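Local coordinates for protein endoglucanase (Ganoderma lucidum, PDB 5D8Z) that probably hydrolyses internal beta-1,4 bonds of cellulose, as an endoglucanase of glycoside hydrolase family 5 built on a TIM barrel, at residues D70-F75 and C340-A345; G112-V117 and N154-F159. All coordinates share one frame; numbering follows the deposited sequence.

Interaction 1: D70-F75 and C340-A345; sequences DGFNVF and CLAPNA
Asp70 is bound through its backbone to Asn344: the amide N of Asn344 donates to Asp70 O over 2.9 Å with an N-H...O angle of 152°, approaching from a direction tilted out of the carbonyl plane. The side chain of Asp70 lies beside Ala342, CB to CB 4.0 Å, while its OD2 lies near Asp333 OD1, a pairing of like charges likely to raise the proton affinity of one carboxylate. Gly71 then turns the chain out of helix 59-68 with a positive phi of 90°; a side chain here would be driven against the preceding carbonyl and would point at Pro343. Phe72 supplies the apolar half of the contact. With CG anti to its own carbonyl carbon (chi1 -71°), the ring reaches the turn after helix 335-341, and Pro343 CD sits over one face in a CH-pi contact, 4.0 Å from the centroid. Phe72 CZ meets Ala342 CA at 3.7 Å, and CE1 comes to 3.6 Å from Leu341 O, an oxygen that is hydrogen-bonded to the hydroxyl of Tyr306. Replacing Phe72 with an alanine would probably leave Pro343 CD without its aromatic partner and open a gap beside Ala342. Here the C-terminal tail of a TIM barrel packs on the alpha-beta loop leading into strand 74-79, at the end of the barrel opposite the catalytic face of family 5.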
# COMPACT_ATOMS: atom_id res chain seq x y z
N ASP A 70 5.51 -1.87 19.42
CA ASP A 70 6.55 -1.65 18.41
C ASP A 70 6.65 -0.22 17.87
O ASP A 70 7.66 0.16 17.27
CB ASP A 70 6.35 -2.61 17.23
CG ASP A 70 6.83 -4.01 17.52
OD1 ASP A 70 7.70 -4.17 18.40
OD2 ASP A 70 6.33 -4.95 16.85
N GLY A 71 5.59 0.57 18.07
CA GLY A 71 5.59 1.95 17.65
C GLY A 71 5.08 2.18 16.25
O GLY A 71 5.22 3.27 15.72
N PHE A 72 4.50 1.15 15.63
CA PHE A 72 3.86 1.32 14.34
C PHE A 72 2.65 2.19 14.49
O PHE A 72 2.09 2.32 15.58
CB PHE A 72 3.48 -0.04 13.74
CG PHE A 72 4.67 -0.85 13.28
CD1 PHE A 72 5.46 -0.41 12.25
CD2 PHE A 72 4.98 -2.07 13.87
CE1 PHE A 72 6.55 -1.15 11.83
CE2 PHE A 72 6.06 -2.82 13.43
CZ PHE A 72 6.85 -2.35 12.41
N ASN A 73 2.18 2.65 13.34
CA ASN A 73 1.53 3.93 13.16
C ASN A 73 0.40 3.92 12.17
O ASN A 73 -0.53 4.70 12.27
CB ASN A 73 2.58 4.77 12.49
CG ASN A 73 2.49 6.17 12.87
OD1 ASN A 73 1.46 6.61 13.35
ND2 ASN A 73 3.58 6.90 12.68
N VAL A 74 0.59 3.10 11.14
CA VAL A 74 -0.34 2.94 10.03
C VAL A 74 -0.34 1.46 9.60
O VAL A 74 0.63 0.76 9.79
CB VAL A 74 0.12 3.82 8.85
CG1 VAL A 74 1.46 3.36 8.33
CG2 VAL A 74 -0.87 3.82 7.71
N PHE A 75 -1.44 1.00 9.01
CA PHE A 75 -1.50 -0.32 8.41
C PHE A 75 -2.06 -0.25 7.04
O PHE A 75 -2.88 0.60 6.73
CB PHE A 75 -2.29 -1.28 9.30
CG PHE A 75 -1.67 -1.42 10.64
CD1 PHE A 75 -0.40 -1.98 10.76
CD2 PHE A 75 -2.26 -0.88 11.74
CE1 PHE A 75 0.23 -2.06 11.98
CE2 PHE A 75 -1.64 -0.95 12.99
CZ PHE A 75 -0.39 -1.54 13.10
N CYS A 340 15.00 -4.56 12.69
CA CYS A 340 15.04 -3.39 11.81
C CYS A 340 13.78 -2.52 11.67
O CYS A 340 13.86 -1.32 11.86
CB CYS A 340 15.54 -3.83 10.43
SG CYS A 340 17.33 -4.16 10.39
N LEU A 341 12.64 -3.11 11.35
CA LEU A 341 11.52 -2.33 10.86
C LEU A 341 10.75 -1.62 11.93
O LEU A 341 10.09 -0.64 11.63
CB LEU A 341 10.55 -3.20 10.08
CG LEU A 341 11.03 -3.91 8.83
CD1 LEU A 341 9.90 -4.77 8.30
CD2 LEU A 341 11.45 -2.92 7.76
N ALA A 342 10.78 -2.12 13.16
CA ALA A 342 9.99 -1.47 14.22
C ALA A 342 10.60 -0.13 14.63
O ALA A 342 11.76 -0.07 15.01
CB ALA A 342 9.86 -2.37 15.43
N PRO A 343 9.83 0.95 14.53
CA PRO A 343 10.28 2.22 15.07
C PRO A 343 10.92 2.10 16.46
O PRO A 343 11.94 2.76 16.72
CB PRO A 343 9.00 3.06 15.14
CG PRO A 343 7.90 2.20 14.61
CD PRO A 343 8.54 1.10 13.84
N ASN A 344 10.36 1.26 17.33
CA ASN A 344 10.88 1.06 18.69
C ASN A 344 12.17 0.22 18.75
O ASN A 344 12.29 -0.67 19.57
CB ASN A 344 9.80 0.38 19.56
CG ASN A 344 9.45 1.19 20.79
OD1 ASN A 344 10.33 1.73 21.47
ND2 ASN A 344 8.15 1.29 21.08
N ALA A 345 13.15 0.49 17.89
CA ALA A 345 14.37 -0.29 17.87
C ALA A 345 15.53 0.55 17.35
O ALA A 345 16.65 0.40 17.83
CB ALA A 345 14.18 -1.51 16.99

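Interaction 2: G112-V117 and N154-F159; sequences GASCIV and NDKIIF
Ile158 packs against Ile116 on one face of two neighbouring parallel strands, and its side chain can be followed outward. CB lies 3.8 Å from Ile116 CG1 and 3.9 Å from the backbone oxygen Cys115 O. There the chain forks. CG2, anti to the backbone N, comes to 3.4 Å from Ile116 CG1, whereas CG1 (chi1 -77°) carries CD1 back along the strand, until this methyl stands 4.3 Å from Ser114 CB. Val74 and Leu196, from the flanking strands 74-79 and 194-198, join Ile116 on this inner side of the barrel. On the outer side, Val117 CG2 meets Ile157 CG2 diagonally at 4.1 Å, and Cys115, tied by a disulfide to Cys108, packs on Leu109 of helix 95-110.

Between the two sets of side chains runs the backbone pairing. Cys115 N donates to Lys156 O (2.9 Å), Ile158 N to Cys115 O (3.0 Å), and Val117 N to Ile158 O (3.0 Å). Ile158 thus both gives and accepts, reaching residues on each side of its partner Ile116, as is usual in parallel sheet; the axes of the two short strand segments are turned 25° against each other. At the entry to strand 157-160, Asn154 OD1 accepts from Lys156 N in an Asx turn. The chemistry implies a division of labour: main-chain amides and carbonyls satisfy one another in a buried setting and fix the register, while the side-chain contacts across the strands are mainly apolar, with Ser114 OG against the aliphatic CD of Lys156, and no charge pairing joins the two segments.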
# COMPACT_ATOMS: atom_id res chain seq x y z
N GLY A 112 -5.45 2.46 17.15
CA GLY A 112 -4.85 3.80 17.29
C GLY A 112 -4.04 4.32 16.10
O GLY A 112 -3.29 5.28 16.24
N ALA A 113 -4.19 3.70 14.94
CA ALA A 113 -3.30 3.94 13.81
C ALA A 113 -4.06 4.50 12.63
O ALA A 113 -5.29 4.51 12.62
CB ALA A 113 -2.66 2.64 13.40
N SER A 114 -3.32 4.95 11.61
CA SER A 114 -3.91 5.38 10.33
C SER A 114 -4.03 4.17 9.39
O SER A 114 -3.25 3.26 9.51
CB SER A 114 -3.06 6.47 9.69
OG SER A 114 -2.65 7.41 10.67
N CYS A 115 -4.99 4.15 8.47
CA CYS A 115 -5.20 2.95 7.62
C CYS A 115 -5.26 3.27 6.13
O CYS A 115 -6.08 4.05 5.70
CB CYS A 115 -6.49 2.23 8.02
SG CYS A 115 -6.68 2.24 9.82
N ILE A 116 -4.38 2.64 5.36
CA ILE A 116 -4.41 2.73 3.92
C ILE A 116 -5.36 1.71 3.35
O ILE A 116 -5.19 0.51 3.59
CB ILE A 116 -3.05 2.40 3.35
CG1 ILE A 116 -2.05 3.53 3.64
CG2 ILE A 116 -3.16 2.16 1.86
CD1 ILE A 116 -0.65 3.01 3.91
N VAL A 117 -6.37 2.18 2.62
CA VAL A 117 -7.33 1.35 1.93
C VAL A 117 -6.79 1.17 0.52
O VAL A 117 -6.97 2.03 -0.33
CB VAL A 117 -8.71 2.01 1.91
CG1 VAL A 117 -9.63 1.29 0.93
CG2 VAL A 117 -9.35 2.03 3.29
N ASN A 154 -13.51 10.78 8.13
CA ASN A 154 -12.44 10.17 8.94
C ASN A 154 -11.06 10.48 8.40
O ASN A 154 -10.70 9.98 7.35
CB ASN A 154 -12.66 8.65 8.96
CG ASN A 154 -11.84 7.94 10.02
OD1 ASN A 154 -10.76 8.39 10.45
ND2 ASN A 154 -12.36 6.79 10.45
N ASP A 155 -10.28 11.28 9.12
CA ASP A 155 -8.99 11.78 8.58
C ASP A 155 -7.83 10.82 8.78
O ASP A 155 -6.73 11.11 8.35
CB ASP A 155 -8.58 13.15 9.18
CG ASP A 155 -9.77 14.03 9.55
OD1 ASP A 155 -10.51 13.65 10.48
OD2 ASP A 155 -9.94 15.10 8.92
N LYS A 156 -8.06 9.71 9.48
CA LYS A 156 -7.02 8.70 9.71
C LYS A 156 -6.94 7.72 8.53
O LYS A 156 -6.02 6.91 8.46
CB LYS A 156 -7.28 7.97 11.03
CG LYS A 156 -6.93 8.76 12.29
CD LYS A 156 -5.42 8.81 12.50
CE LYS A 156 -4.99 9.93 13.44
NZ LYS A 156 -4.94 9.53 14.89
N ILE A 157 -7.88 7.81 7.60
CA ILE A 157 -7.84 7.05 6.36
C ILE A 157 -6.94 7.68 5.27
O ILE A 157 -6.72 8.89 5.22
CB ILE A 157 -9.25 6.86 5.81
CG1 ILE A 157 -10.18 6.31 6.89
CG2 ILE A 157 -9.23 5.86 4.66
CD1 ILE A 157 -9.94 4.85 7.21
N ILE A 158 -6.37 6.81 4.45
CA ILE A 158 -5.40 7.18 3.43
C ILE A 158 -5.76 6.32 2.26
O ILE A 158 -5.72 5.12 2.35
CB ILE A 158 -3.98 6.78 3.85
CG1 ILE A 158 -3.44 7.75 4.89
CG2 ILE A 158 -3.04 6.66 2.65
CD1 ILE A 158 -2.15 7.31 5.58
N PHE A 159 -6.14 6.93 1.15
CA PHE A 159 -6.68 6.18 0.03
C PHE A 159 -5.56 5.80 -0.91
O PHE A 159 -4.92 6.67 -1.51
CB PHE A 159 -7.70 6.99 -0.72
CG PHE A 159 -8.79 7.52 0.11
CD1 PHE A 159 -9.95 6.81 0.27
CD2 PHE A 159 -8.69 8.78 0.68
CE1 PHE A 159 -11.00 7.32 1.02
CE2 PHE A 159 -9.74 9.32 1.41
CZ PHE A 159 -10.90 8.59 1.60

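How the interactions relate
From the N terminus the chain first meets residues 70-75, where helix 59-68 gives way to strand 74-79, and then residues 112-117, which open the next barrel strand. After helix 137-149 it returns at 154-159, closing the short loop of interaction 2, a beta-alpha-beta crossover between adjacent parallel strands. Only at 340-345, beyond the last barrel strand, does interaction 1 close, so its long loop encloses the short one and the two do not cross. They touch directly: Asn73 O with Ser114 N, and Phe75 O with Ile116 N, are probable hydrogen bonds. Strands 74-79, 114-119 and 157-160 thus stand side by side, with the C-terminal tail anchored just before the first of them.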